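Local coordinates for protein putative beta-glucosidase (Bifidobacterium adolescentis, PDB 5WAB) that hydrolyses beta-glucosidic bonds as a family 3 glycoside hydrolase, and probably also releases terminal arabinopyranosyl units from a ginsenoside, at residues Pro38-Thr43 against Lys101-Leu106; Tyr124-Pro129 against Lys493-Ile498; Trp213-Val218 against Ala245-Glu250; Asp324-Ala329 against Asn443-Leu448; Phe551-Val556 against Val646-Ser651. All coordinates share one frame; numbering follows the deposited sequence.

Contact 1 of 5, residues Pro38-Thr43 against Lys101-Leu106; sequences PGYMIT and KVAVIL
Met41 and Ala103 open a short ladder of backbone hydrogen bonds between two parallel strands. Ala103 N donates to Met41 O at 3.1 Å. Next along, Thr43 N makes a weak bond to Val104 O at 3.4 Å, and Leu106 N closes the ladder on Thr43 O at 2.9 Å. Thr43 O also receives a CA-H contact from Ile105.

These are neighbouring strands of the parallel sheet of the N-terminal domain, which belongs to the TIM-barrel clan. Strand 41-44 is joined to strand 102-106 by a chain that includes helix 83-99, so the pair forms a beta-alpha-beta crossover. That helix packs Met93 and Cys97 against Ile105, and Cys97 also against Val102.

The apolar contacts divide between the two faces of the sheet. On one, Ile42 and Val104 lie side by side and point the same way, with Ile42 CG1 3.5 Å from Val104 CB and its CD1 against Val104 CG2. The CG2 branch of Ile42 goes to Leu106 instead, crossing it at about a right angle, 3.7 Å from Leu106 CD2. An alanine in place of Ile42 is likely to open a gap beside Val104 and Leu106, whose side chains would lose the CG1, CD1 and CG2 carbons now packed on them. On the other face, Thr43 CG2 meets Val102 CG1 at 3.6 Å. The threonine can offer this methyl because OG1 is turned anti to the backbone N (chi1 -176°), where it is hydrogen-bonded to Arg50 O. Farther back, Tyr40 CB abuts Ala103 CB at 3.4 Å, while its ring continues on to helix 271-292.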
# COMPACT_ATOMS: atom_id res chain seq x y z
N PRO A 38 30.74 -3.17 -10.35
CA PRO A 38 29.91 -3.82 -11.36
C PRO A 38 28.60 -3.09 -11.57
O PRO A 38 28.05 -2.47 -10.66
CB PRO A 38 29.67 -5.22 -10.79
CG PRO A 38 30.77 -5.41 -9.76
CD PRO A 38 31.01 -4.05 -9.20
N GLY A 39 28.10 -3.16 -12.80
CA GLY A 39 26.82 -2.56 -13.12
C GLY A 39 25.69 -3.54 -12.92
O GLY A 39 25.19 -4.13 -13.89
N TYR A 40 25.28 -3.73 -11.67
CA TYR A 40 24.27 -4.71 -11.33
C TYR A 40 22.92 -4.35 -11.96
O TYR A 40 22.62 -3.18 -12.22
CB TYR A 40 24.11 -4.81 -9.81
CG TYR A 40 25.31 -5.35 -9.07
CD1 TYR A 40 26.02 -6.44 -9.55
CD2 TYR A 40 25.73 -4.77 -7.87
CE1 TYR A 40 27.11 -6.94 -8.87
CE2 TYR A 40 26.82 -5.27 -7.18
CZ TYR A 40 27.51 -6.35 -7.69
OH TYR A 40 28.60 -6.86 -7.02
N MET A 41 22.09 -5.37 -12.17
CA MET A 41 20.79 -5.19 -12.79
C MET A 41 19.77 -4.67 -11.79
O MET A 41 19.74 -5.09 -10.63
CB MET A 41 20.28 -6.51 -13.40
CG MET A 41 18.89 -6.40 -14.02
SD MET A 41 18.20 -7.94 -14.66
CE MET A 41 19.29 -8.28 -16.04
N ILE A 42 18.95 -3.74 -12.25
CA ILE A 42 17.83 -3.17 -11.51
C ILE A 42 16.57 -3.50 -12.30
O ILE A 42 16.54 -3.31 -13.52
CB ILE A 42 18.01 -1.65 -11.32
CG1 ILE A 42 18.59 -1.34 -9.95
CG2 ILE A 42 16.73 -0.89 -11.54
CD1 ILE A 42 19.93 -1.96 -9.71
N THR A 43 15.55 -4.02 -11.61
CA THR A 43 14.31 -4.38 -12.31
C THR A 43 13.12 -4.33 -11.37
O THR A 43 13.26 -4.33 -10.14
CB THR A 43 14.40 -5.77 -12.96
OG1 THR A 43 13.19 -6.03 -13.69
CG2 THR A 43 14.56 -6.85 -11.91
N LYS A 101 20.55 -12.64 -10.24
CA LYS A 101 21.58 -11.60 -10.26
C LYS A 101 20.96 -10.21 -10.38
O LYS A 101 21.35 -9.40 -11.22
CB LYS A 101 22.59 -11.85 -11.39
CG LYS A 101 23.02 -13.30 -11.54
CD LYS A 101 23.55 -13.92 -10.26
CE LYS A 101 24.91 -13.39 -9.86
NZ LYS A 101 25.41 -14.18 -8.69
N VAL A 102 19.97 -9.94 -9.53
CA VAL A 102 19.28 -8.66 -9.47
C VAL A 102 19.60 -8.02 -8.13
O VAL A 102 19.22 -8.54 -7.07
CB VAL A 102 17.76 -8.82 -9.64
CG1 VAL A 102 17.06 -7.48 -9.41
CG2 VAL A 102 17.42 -9.36 -11.01
N ALA A 103 20.27 -6.86 -8.16
CA ALA A 103 20.74 -6.24 -6.92
C ALA A 103 19.68 -5.39 -6.24
O ALA A 103 19.69 -5.26 -5.01
CB ALA A 103 21.99 -5.39 -7.17
N VAL A 104 18.78 -4.78 -7.01
CA VAL A 104 17.72 -3.95 -6.46
C VAL A 104 16.41 -4.34 -7.13
O VAL A 104 16.34 -4.43 -8.37
CB VAL A 104 18.00 -2.45 -6.66
CG1 VAL A 104 16.93 -1.61 -5.98
CG2 VAL A 104 19.39 -2.08 -6.16
N ILE A 105 15.38 -4.57 -6.33
CA ILE A 105 14.03 -4.83 -6.83
C ILE A 105 13.20 -3.57 -6.59
O ILE A 105 13.21 -3.01 -5.49
CB ILE A 105 13.41 -6.07 -6.16
CG1 ILE A 105 12.06 -6.41 -6.78
CG2 ILE A 105 13.32 -5.92 -4.64
CD1 ILE A 105 11.62 -7.82 -6.49
N LEU A 106 12.51 -3.11 -7.64
CA LEU A 106 11.95 -1.75 -7.66
C LEU A 106 10.58 -1.73 -6.99
O LEU A 106 9.52 -1.69 -7.62
CB LEU A 106 11.88 -1.23 -9.09
CG LEU A 106 13.23 -1.14 -9.80
CD1 LEU A 106 13.07 -0.66 -11.24
CD2 LEU A 106 14.16 -0.23 -9.02

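Contact 2 of 5, residues Tyr124-Pro129 against Lys493-Ile498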
# COMPACT_ATOMS: atom_id res chain seq x y z
N TYR A 124 -0.34 -0.13 -4.65
CA TYR A 124 -0.14 0.59 -3.40
C TYR A 124 -0.91 -0.09 -2.27
O TYR A 124 -1.64 -1.06 -2.48
CB TYR A 124 -0.56 2.06 -3.54
CG TYR A 124 0.14 2.79 -4.67
CD1 TYR A 124 1.41 2.42 -5.07
CD2 TYR A 124 -0.47 3.85 -5.32
CE1 TYR A 124 2.05 3.08 -6.10
CE2 TYR A 124 0.16 4.52 -6.35
CZ TYR A 124 1.42 4.13 -6.73
OH TYR A 124 2.05 4.78 -7.74
N TRP A 125 -0.76 0.45 -1.06
CA TRP A 125 -1.19 -0.27 0.15
C TRP A 125 -2.47 0.27 0.78
O TRP A 125 -3.38 -0.52 1.05
CB TRP A 125 -0.04 -0.27 1.16
CG TRP A 125 1.12 -1.10 0.69
CD1 TRP A 125 2.09 -0.72 -0.19
CD2 TRP A 125 1.43 -2.45 1.06
NE1 TRP A 125 2.98 -1.75 -0.39
CE2 TRP A 125 2.59 -2.82 0.36
CE3 TRP A 125 0.83 -3.38 1.92
CZ2 TRP A 125 3.18 -4.08 0.50
CZ3 TRP A 125 1.41 -4.64 2.04
CH2 TRP A 125 2.57 -4.97 1.34
N SER A 126 -2.59 1.56 1.04
CA SER A 126 -3.75 2.03 1.79
C SER A 126 -4.04 3.49 1.47
O SER A 126 -3.25 4.18 0.83
CB SER A 126 -3.55 1.85 3.30
OG SER A 126 -4.63 2.40 4.04
N GLU A 127 -5.21 3.94 1.92
CA GLU A 127 -5.53 5.36 1.99
C GLU A 127 -5.00 6.00 3.26
O GLU A 127 -5.05 7.23 3.38
CB GLU A 127 -7.05 5.56 1.94
CG GLU A 127 -7.76 5.13 3.23
CD GLU A 127 -9.27 5.05 3.10
OE1 GLU A 127 -9.76 4.61 2.04
OE2 GLU A 127 -9.97 5.45 4.05
N ASP A 128 -4.51 5.20 4.21
CA ASP A 128 -4.06 5.70 5.50
C ASP A 128 -2.54 5.66 5.57
O ASP A 128 -1.94 4.64 5.21
CB ASP A 128 -4.65 4.88 6.64
CG ASP A 128 -4.20 5.38 7.99
OD1 ASP A 128 -4.72 6.45 8.40
OD2 ASP A 128 -3.34 4.74 8.64
N PRO A 129 -1.88 6.74 6.01
CA PRO A 129 -0.40 6.71 6.02
C PRO A 129 0.19 5.73 7.02
O PRO A 129 1.18 5.06 6.71
CB PRO A 129 -0.03 8.16 6.35
CG PRO A 129 -1.23 8.71 7.06
CD PRO A 129 -2.42 8.03 6.45
N LYS A 493 -9.01 -7.22 6.53
CA LYS A 493 -9.66 -5.96 6.87
C LYS A 493 -9.39 -4.95 5.77
O LYS A 493 -8.29 -4.90 5.22
CB LYS A 493 -9.17 -5.42 8.22
CG LYS A 493 -9.31 -6.37 9.40
CD LYS A 493 -10.77 -6.66 9.75
CE LYS A 493 -10.85 -7.47 11.03
NZ LYS A 493 -12.25 -7.81 11.43
N LEU A 494 -10.39 -4.12 5.47
CA LEU A 494 -10.25 -3.16 4.39
C LEU A 494 -9.12 -2.18 4.69
O LEU A 494 -9.09 -1.54 5.74
CB LEU A 494 -11.56 -2.39 4.18
CG LEU A 494 -12.70 -3.13 3.49
CD1 LEU A 494 -13.90 -2.21 3.34
CD2 LEU A 494 -12.26 -3.65 2.13
N ALA A 495 -8.17 -2.09 3.76
CA ALA A 495 -7.16 -1.04 3.74
C ALA A 495 -7.63 0.17 2.94
O ALA A 495 -6.86 1.13 2.77
CB ALA A 495 -5.85 -1.58 3.16
N GLN A 496 -8.87 0.14 2.47
CA GLN A 496 -9.46 1.16 1.61
C GLN A 496 -10.93 1.27 1.98
O GLN A 496 -11.59 0.26 2.25
CB GLN A 496 -9.30 0.75 0.14
CG GLN A 496 -9.08 1.88 -0.86
CD GLN A 496 -8.67 1.35 -2.23
OE1 GLN A 496 -8.42 0.15 -2.41
NE2 GLN A 496 -8.59 2.24 -3.21
N THR A 497 -11.45 2.49 2.01
CA THR A 497 -12.87 2.71 2.24
C THR A 497 -13.66 2.35 0.99
O THR A 497 -13.27 2.71 -0.13
CB THR A 497 -13.14 4.17 2.61
OG1 THR A 497 -12.52 4.47 3.86
CG2 THR A 497 -14.65 4.43 2.70
N ILE A 498 -14.78 1.65 1.17
CA ILE A 498 -15.71 1.42 0.07
C ILE A 498 -16.88 2.39 0.20
O ILE A 498 -17.76 2.19 1.05
CB ILE A 498 -16.22 -0.03 0.05
CG1 ILE A 498 -15.06 -1.01 -0.04
CG2 ILE A 498 -17.16 -0.22 -1.14
CD1 ILE A 498 -15.51 -2.46 -0.15
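Glu127 and Thr497 make the tight end of this contact. The carboxylate holds the threonine through both oxygens: Thr497 N donates to Glu127 OE1 at 2.7 Å along a nearly straight path (166°), approaching from above the carboxylate plane, while Thr497 OG1 donates to Glu127 OE2, also at 2.7 Å, on the syn side and much closer to that plane. With chi1 at 72°, CG sits between the backbone N and the carbonyl carbon, and the extended chain beyond it carries the carboxylate across to Thr497. A third donor, Tyr528 N, reaches OE2, so the buried group is held against rotation.

Ala495 O is the second anchor. Ser126 OG donates to it at 2.9 Å, and Glu127 N adds a weak bond. The same OG accepts from Asp128 N at 2.8 Å, closing an ST turn that leads into helix 129-144, whose N-cap is Asp128.

The rest is looser, although buried. Ala495 CB rests 3.4 Å from Trp125 O, Gln496 offers little more than its CG to Glu127 OE1, and the indole of Trp125 turns to helices 74-77 and 129-144 instead.

Joining a loop of the N-terminal TIM-barrel-clan domain to one of the C-terminal domain, this buried set of hydrogen bonds, most of them involving a side chain, forms part of the interface between the two domains of a family 3 glycoside hydrolase, beside the N-terminus of helix 129-144.

Contact 3 of 5, residues Trp213-Val218 against Ala245-Glu250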
# COMPACT_ATOMS: atom_id res chain seq x y z
N TRP A 213 14.37 20.48 -1.69
CA TRP A 213 13.67 20.39 -0.42
C TRP A 213 13.20 18.97 -0.15
O TRP A 213 13.36 18.45 0.96
CB TRP A 213 12.50 21.37 -0.39
CG TRP A 213 11.64 21.23 0.83
CD1 TRP A 213 11.92 21.72 2.07
CD2 TRP A 213 10.38 20.58 0.92
NE1 TRP A 213 10.89 21.40 2.93
CE2 TRP A 213 9.93 20.70 2.25
CE3 TRP A 213 9.57 19.89 0.00
CZ2 TRP A 213 8.72 20.17 2.69
CZ3 TRP A 213 8.37 19.37 0.44
CH2 TRP A 213 7.96 19.51 1.77
N LEU A 214 12.63 18.33 -1.16
CA LEU A 214 12.11 16.98 -0.98
C LEU A 214 13.25 15.98 -0.79
O LEU A 214 13.29 15.25 0.21
CB LEU A 214 11.23 16.60 -2.17
CG LEU A 214 10.50 15.27 -2.10
CD1 LEU A 214 9.42 15.32 -1.03
CD2 LEU A 214 9.90 14.92 -3.46
N LEU A 215 14.20 15.95 -1.73
CA LEU A 215 15.22 14.91 -1.77
C LEU A 215 16.35 15.14 -0.77
O LEU A 215 17.08 14.19 -0.46
CB LEU A 215 15.80 14.80 -3.17
CG LEU A 215 14.85 14.50 -4.34
CD1 LEU A 215 15.64 14.29 -5.64
CD2 LEU A 215 13.99 13.28 -4.03
N THR A 216 16.54 16.36 -0.27
CA THR A 216 17.66 16.65 0.61
C THR A 216 17.20 17.22 1.94
O THR A 216 17.52 16.64 2.99
CB THR A 216 18.64 17.62 -0.08
OG1 THR A 216 19.11 17.03 -1.30
CG2 THR A 216 19.85 17.89 0.83
N ASP A 217 16.46 18.33 1.94
CA ASP A 217 16.02 18.95 3.20
C ASP A 217 15.21 17.98 4.04
O ASP A 217 15.52 17.76 5.22
CB ASP A 217 15.20 20.21 2.91
CG ASP A 217 16.01 21.29 2.23
OD1 ASP A 217 17.22 21.07 2.02
OD2 ASP A 217 15.45 22.36 1.91
N VAL A 218 14.17 17.39 3.46
CA VAL A 218 13.31 16.48 4.20
C VAL A 218 13.94 15.10 4.30
O VAL A 218 14.21 14.59 5.40
CB VAL A 218 11.92 16.39 3.54
CG1 VAL A 218 11.12 15.27 4.18
CG2 VAL A 218 11.17 17.71 3.65
N ALA A 245 19.80 18.65 -6.62
CA ALA A 245 18.69 18.45 -5.71
C ALA A 245 18.88 17.24 -4.82
O ALA A 245 18.25 17.15 -3.76
CB ALA A 245 17.38 18.31 -6.50
N GLY A 246 19.74 16.30 -5.21
CA GLY A 246 19.97 15.11 -4.42
C GLY A 246 19.61 13.81 -5.12
O GLY A 246 19.58 12.75 -4.49
N LEU A 247 19.36 13.88 -6.42
CA LEU A 247 19.09 12.69 -7.22
C LEU A 247 20.41 12.04 -7.62
O LEU A 247 21.20 12.62 -8.37
CB LEU A 247 18.28 13.05 -8.46
CG LEU A 247 17.77 11.83 -9.22
CD1 LEU A 247 16.36 11.47 -8.74
CD2 LEU A 247 17.82 12.07 -10.71
N ASN A 248 20.66 10.84 -7.10
CA ASN A 248 21.92 10.17 -7.40
C ASN A 248 21.97 9.60 -8.80
O ASN A 248 23.04 9.60 -9.43
CB ASN A 248 22.18 9.06 -6.39
CG ASN A 248 22.17 9.57 -4.97
OD1 ASN A 248 21.12 9.88 -4.41
ND2 ASN A 248 23.36 9.67 -4.38
N LEU A 249 20.86 9.09 -9.32
CA LEU A 249 20.89 8.20 -10.47
C LEU A 249 19.80 8.57 -11.46
O LEU A 249 18.61 8.54 -11.13
CB LEU A 249 20.73 6.75 -10.02
CG LEU A 249 20.84 5.64 -11.07
CD1 LEU A 249 22.26 5.50 -11.60
CD2 LEU A 249 20.34 4.33 -10.49
N GLU A 250 20.20 8.86 -12.70
CA GLU A 250 19.26 9.03 -13.81
C GLU A 250 18.98 7.66 -14.43
O GLU A 250 19.92 6.93 -14.76
CB GLU A 250 19.81 9.97 -14.87
CG GLU A 250 18.87 10.14 -16.07
CD GLU A 250 19.59 10.49 -17.37
OE1 GLU A 250 20.75 10.07 -17.56
OE2 GLU A 250 18.99 11.20 -18.22
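With OG1 anti to its carbonyl carbon (chi1 -59°), Thr216 aims its hydroxyl from helix 212-222 at the end of helix 239-245, and Leu215, whose CG takes the corresponding place (chi1 -58°), sends CD1 past that helix end toward Leu247. Thr216 OG1 donates to Ala245 O at 2.6 Å, coming in above the carbonyl plane and not on a lone pair. The CB of Leu215 lies 3.4 Å from the same oxygen, and its CD1 continues over the backbone to 3.8 Å from Leu247 N and 4.1 Å from Leu247 CB.

Gly246 makes the approach possible. It ends helix 239-245 in a Schellman motif at a positive phi (118°), and a side chain there would run into Thr216 OG1. The other helix is widened at this point by a pi-type turn, marked by the bond from Val218 N to Trp213 O at 2.8 Å. Beyond the contact, Arg220 donates to Gly246 O, while Leu215 and Leu247 both pack on Val229 of strand 228-230.

A valine in place of Thr216 would probably leave Ala245 O without its donor from the neighbouring helix and put a methyl close to that polar oxygen.

Ala245 belongs to the last turn of its helix, where carbonyls tend to lack an onward amide partner; the threonine hydroxyl supplies a donor there, and the CB of the flanking leucine, against the same oxygen, probably helps to screen the bond from water.

Contact 4 of 5, residues Asp324-Ala329 against Asn443-Leu448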
# COMPACT_ATOMS: atom_id res chain seq x y z
N ASP A 324 -24.73 -17.46 7.22
CA ASP A 324 -23.49 -18.24 7.22
C ASP A 324 -23.42 -19.16 6.01
O ASP A 324 -23.12 -20.36 6.12
CB ASP A 324 -23.33 -19.02 8.53
CG ASP A 324 -23.02 -18.12 9.71
OD1 ASP A 324 -21.93 -17.52 9.74
OD2 ASP A 324 -23.88 -18.01 10.62
N ILE A 325 -23.70 -18.60 4.83
CA ILE A 325 -23.58 -19.36 3.60
C ILE A 325 -22.14 -19.77 3.36
O ILE A 325 -21.87 -20.81 2.74
CB ILE A 325 -24.15 -18.54 2.42
CG1 ILE A 325 -24.09 -19.34 1.11
CG2 ILE A 325 -23.42 -17.22 2.28
CD1 ILE A 325 -24.85 -18.69 -0.03
N LEU A 326 -21.18 -18.99 3.86
CA LEU A 326 -19.79 -19.41 3.90
C LEU A 326 -19.42 -19.80 5.32
O LEU A 326 -19.79 -19.11 6.28
CB LEU A 326 -18.86 -18.29 3.43
CG LEU A 326 -18.90 -17.96 1.93
CD1 LEU A 326 -18.24 -16.62 1.68
CD2 LEU A 326 -18.23 -19.05 1.11
N PRO A 327 -18.68 -20.91 5.51
CA PRO A 327 -18.14 -21.82 4.49
C PRO A 327 -19.16 -22.77 3.86
O PRO A 327 -20.21 -23.05 4.44
CB PRO A 327 -17.10 -22.63 5.26
CG PRO A 327 -17.04 -22.06 6.64
CD PRO A 327 -18.31 -21.35 6.87
N VAL A 328 -18.80 -23.26 2.68
CA VAL A 328 -19.59 -24.24 1.94
C VAL A 328 -19.20 -25.63 2.42
O VAL A 328 -18.03 -25.89 2.71
CB VAL A 328 -19.38 -24.06 0.42
CG1 VAL A 328 -20.09 -25.13 -0.36
CG2 VAL A 328 -19.86 -22.68 -0.00
N ALA A 329 -20.19 -26.53 2.50
CA ALA A 329 -20.02 -27.87 3.06
C ALA A 329 -19.13 -28.80 2.25
O ALA A 329 -19.05 -29.98 2.61
CB ALA A 329 -21.39 -28.51 3.25
N ASN A 443 -29.04 -18.50 -3.03
CA ASN A 443 -27.84 -18.88 -2.29
C ASN A 443 -26.64 -18.60 -3.18
O ASN A 443 -26.04 -19.50 -3.78
CB ASN A 443 -27.90 -20.34 -1.87
CG ASN A 443 -28.94 -20.59 -0.80
OD1 ASN A 443 -29.12 -19.77 0.10
ND2 ASN A 443 -29.64 -21.71 -0.91
N ILE A 444 -26.28 -17.32 -3.26
CA ILE A 444 -25.21 -16.85 -4.13
C ILE A 444 -24.07 -16.32 -3.26
O ILE A 444 -24.30 -15.57 -2.31
CB ILE A 444 -25.71 -15.75 -5.08
CG1 ILE A 444 -26.88 -16.26 -5.91
CG2 ILE A 444 -24.58 -15.28 -5.98
CD1 ILE A 444 -27.37 -15.29 -6.95
N VAL A 445 -22.85 -16.74 -3.58
CA VAL A 445 -21.64 -16.11 -3.06
C VAL A 445 -20.92 -15.46 -4.23
O VAL A 445 -20.58 -16.13 -5.22
CB VAL A 445 -20.72 -17.12 -2.34
CG1 VAL A 445 -19.53 -16.40 -1.74
CG2 VAL A 445 -21.49 -17.87 -1.27
N VAL A 446 -20.70 -14.15 -4.14
CA VAL A 446 -19.97 -13.39 -5.14
C VAL A 446 -18.53 -13.21 -4.66
O VAL A 446 -18.30 -12.73 -3.55
CB VAL A 446 -20.64 -12.04 -5.42
CG1 VAL A 446 -19.73 -11.13 -6.22
CG2 VAL A 446 -21.95 -12.26 -6.15
N VAL A 447 -17.57 -13.62 -5.49
CA VAL A 447 -16.14 -13.39 -5.24
C VAL A 447 -15.66 -12.32 -6.22
O VAL A 447 -15.80 -12.48 -7.44
CB VAL A 447 -15.32 -14.68 -5.40
CG1 VAL A 447 -13.85 -14.41 -5.12
CG2 VAL A 447 -15.86 -15.77 -4.48
N LEU A 448 -15.05 -11.26 -5.68
CA LEU A 448 -14.66 -10.10 -6.47
C LEU A 448 -13.18 -10.14 -6.84
O LEU A 448 -12.33 -10.43 -6.01
CB LEU A 448 -14.95 -8.81 -5.69
CG LEU A 448 -16.41 -8.43 -5.44
CD1 LEU A 448 -16.49 -7.25 -4.48
CD2 LEU A 448 -17.10 -8.09 -6.75
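The peptide group joining Asn443 to Ile444 carries the CD1 methyl of Ile325 on one face: CD1 stands almost straight above the carbonyl carbon, 3.6 Å from Asn443 C and 3.8 Å from Ile444 N. At the edges of the strand, backbone hydrogen bonds tie Asn443 to Val404 and Ile444 to Lys464 and Gly465, anchoring this end of the strand in its sheet. The same methyl lies 3.9 Å from Asn443 CB, before the amide of that side chain begins. Ile325 reaches so far because it is fully extended, with CG1 anti to the backbone N (chi1 -178°) and CD1 anti again beyond it.

Strand 444-449 is an inner strand of the six-stranded mixed sheet in the C-terminal domain, flanked by 403-409 and 465-468. The loop 324-329 leaves the edge strand 317-321 on its way to 334-337 and lies against one side of this sheet. On the other side, Ile444 packs on helix 428-438.

Val445 takes up the rest of the contact with its two branches. Its CG2 slides past Ile325, 3.7 Å from Ile325 CD1 and close to Ile325 CG1 as well. Its CG1 meets Leu326 obliquely, 3.7 Å from Leu326 CD1 and 4.0 Å from Leu326 CG. The valine fork is thus filled by two successive loop residues. No hydrogen bond spans the two segments. Leu326 also touches Ile484 of helix 476-484 and Tyr548, so its isobutyl group is wedged between strand, helix and loop.

Contact 5 of 5, residues Phe551-Val556 against Val646-Ser651; sequences FAIDGV and VEVGTS
The two sheets of a beta sandwich face each other where Ile553 and Val556 meet Val648 and Thr650, in the fibronectin type III-like part of the chain. The contact is wholly apolar, and the backbones stay well apart: Ile553 CA is 7.6 Å from Gly649 CA, and Val556 CA 7.8 Å from Val648 CA, a separation spanned mainly by side chains.

Val556 CG1 and Val648 CG2 approach to 3.8 Å as the two valines slide past each other in opposite directions. Ile553 CG2 touches Val648 CG1 more loosely, at 4.3 Å, so Val648 lies under both residues of the opposing strand. The other arm of the isoleucine is extended, and its CD1 ends 3.9 Å from Thr650 CG2 and 4.2 Å from Gly649 C. With OG1 between the backbone N and the carbonyl carbon (chi1 55°), Thr650 presents its methyl to the isoleucine. Three positions separate Ile553 from Val556, yet both turn inward; Gly555, with its positive phi, lies between them and shifts the strand's facing.

Strand 551-560 is an outer strand of a three-stranded antiparallel sheet beside 566-574, whereas 642-648 runs between 580-590 and 654-663 in the four-stranded sheet. Ile553 and Val556 also reach Ala656 and Ala657 of strand 654-663, and beyond the corner at Gly649 and Thr650 the chain passes Pro541 and Phe544 at Ser651.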
# COMPACT_ATOMS: atom_id res chain seq x y z
N PHE A 551 -15.25 -12.81 18.11
CA PHE A 551 -14.24 -12.32 19.04
C PHE A 551 -14.86 -11.29 19.98
O PHE A 551 -15.85 -10.63 19.64
CB PHE A 551 -13.03 -11.72 18.29
CG PHE A 551 -12.33 -12.71 17.40
CD1 PHE A 551 -12.77 -12.94 16.10
CD2 PHE A 551 -11.24 -13.43 17.87
CE1 PHE A 551 -12.14 -13.85 15.29
CE2 PHE A 551 -10.60 -14.36 17.05
CZ PHE A 551 -11.06 -14.57 15.76
N ALA A 552 -14.26 -11.16 21.15
CA ALA A 552 -14.69 -10.20 22.16
C ALA A 552 -13.46 -9.52 22.74
O ALA A 552 -12.43 -10.16 22.96
CB ALA A 552 -15.49 -10.88 23.28
N ILE A 553 -13.58 -8.22 22.97
CA ILE A 553 -12.49 -7.41 23.53
C ILE A 553 -12.91 -6.90 24.90
O ILE A 553 -13.99 -6.30 25.04
CB ILE A 553 -12.12 -6.25 22.59
CG1 ILE A 553 -11.58 -6.79 21.28
CG2 ILE A 553 -11.11 -5.33 23.25
CD1 ILE A 553 -11.28 -5.72 20.27
N ASP A 554 -12.08 -7.15 25.90
CA ASP A 554 -12.31 -6.61 27.23
C ASP A 554 -10.96 -6.34 27.88
O ASP A 554 -9.91 -6.51 27.25
CB ASP A 554 -13.18 -7.56 28.07
CG ASP A 554 -12.60 -8.96 28.15
OD1 ASP A 554 -11.48 -9.20 27.65
OD2 ASP A 554 -13.28 -9.84 28.74
N GLY A 555 -10.98 -5.95 29.15
CA GLY A 555 -9.75 -5.65 29.84
C GLY A 555 -8.97 -4.51 29.22
O GLY A 555 -7.74 -4.46 29.35
N VAL A 556 -9.65 -3.59 28.54
CA VAL A 556 -8.97 -2.48 27.88
C VAL A 556 -8.54 -1.48 28.94
O VAL A 556 -9.36 -1.00 29.73
CB VAL A 556 -9.87 -1.83 26.82
CG1 VAL A 556 -9.17 -0.63 26.21
CG2 VAL A 556 -10.23 -2.83 25.75
N VAL A 646 -8.64 7.41 23.27
CA VAL A 646 -8.07 6.22 22.66
C VAL A 646 -9.19 5.23 22.43
O VAL A 646 -9.90 4.85 23.37
CB VAL A 646 -6.96 5.61 23.54
CG1 VAL A 646 -6.40 4.37 22.88
CG2 VAL A 646 -5.86 6.63 23.77
N GLU A 647 -9.38 4.83 21.17
CA GLU A 647 -10.43 3.89 20.79
C GLU A 647 -9.80 2.55 20.43
O GLU A 647 -8.80 2.49 19.71
CB GLU A 647 -11.23 4.42 19.60
CG GLU A 647 -11.89 5.77 19.86
CD GLU A 647 -12.45 6.41 18.60
OE1 GLU A 647 -12.03 6.00 17.49
OE2 GLU A 647 -13.30 7.32 18.72
N VAL A 648 -10.40 1.47 20.92
CA VAL A 648 -9.94 0.12 20.64
C VAL A 648 -11.10 -0.65 20.01
O VAL A 648 -12.22 -0.62 20.52
CB VAL A 648 -9.45 -0.59 21.92
CG1 VAL A 648 -8.93 -1.98 21.60
CG2 VAL A 648 -8.39 0.24 22.61
N GLY A 649 -10.83 -1.30 18.89
CA GLY A 649 -11.87 -2.02 18.20
C GLY A 649 -11.32 -2.89 17.10
O GLY A 649 -10.13 -3.19 17.05
N THR A 650 -12.23 -3.32 16.23
CA THR A 650 -11.88 -4.19 15.11
C THR A 650 -12.19 -3.54 13.77
O THR A 650 -12.11 -4.20 12.73
CB THR A 650 -12.60 -5.53 15.24
OG1 THR A 650 -14.00 -5.31 15.35
CG2 THR A 650 -12.11 -6.25 16.48
N SER A 651 -12.50 -2.24 13.77
CA SER A 651 -12.90 -1.47 12.60
C SER A 651 -12.93 -0.01 13.00
O SER A 651 -13.09 0.32 14.18
CB SER A 651 -14.26 -1.94 12.08
OG SER A 651 -14.75 -1.10 11.06

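Overall arrangement
Contacts 1 and 3 belong to the N-terminal domain, their centres 21 Å apart: contact 1 joins strands 41-44 and 102-106 at one end of its parallel sheet, and contact 3 packs beside strand 228-230 at the other. Contact 4 lies in the C-terminal domain, about 51 Å from contact 3 between centres, and contact 5 lies between the two sheets of the fibronectin type III-like sandwich. Contact 2, only 7 Å from the chain's centre, joins the first two domains; along the chain its loop encloses contacts 3 and 4, while contact 1 precedes it and contact 5 follows. Contacts 2 and 5 touch through Lys493 and Thr650, so the sandwich abuts the segment of the C-terminal domain that meets the barrel domain.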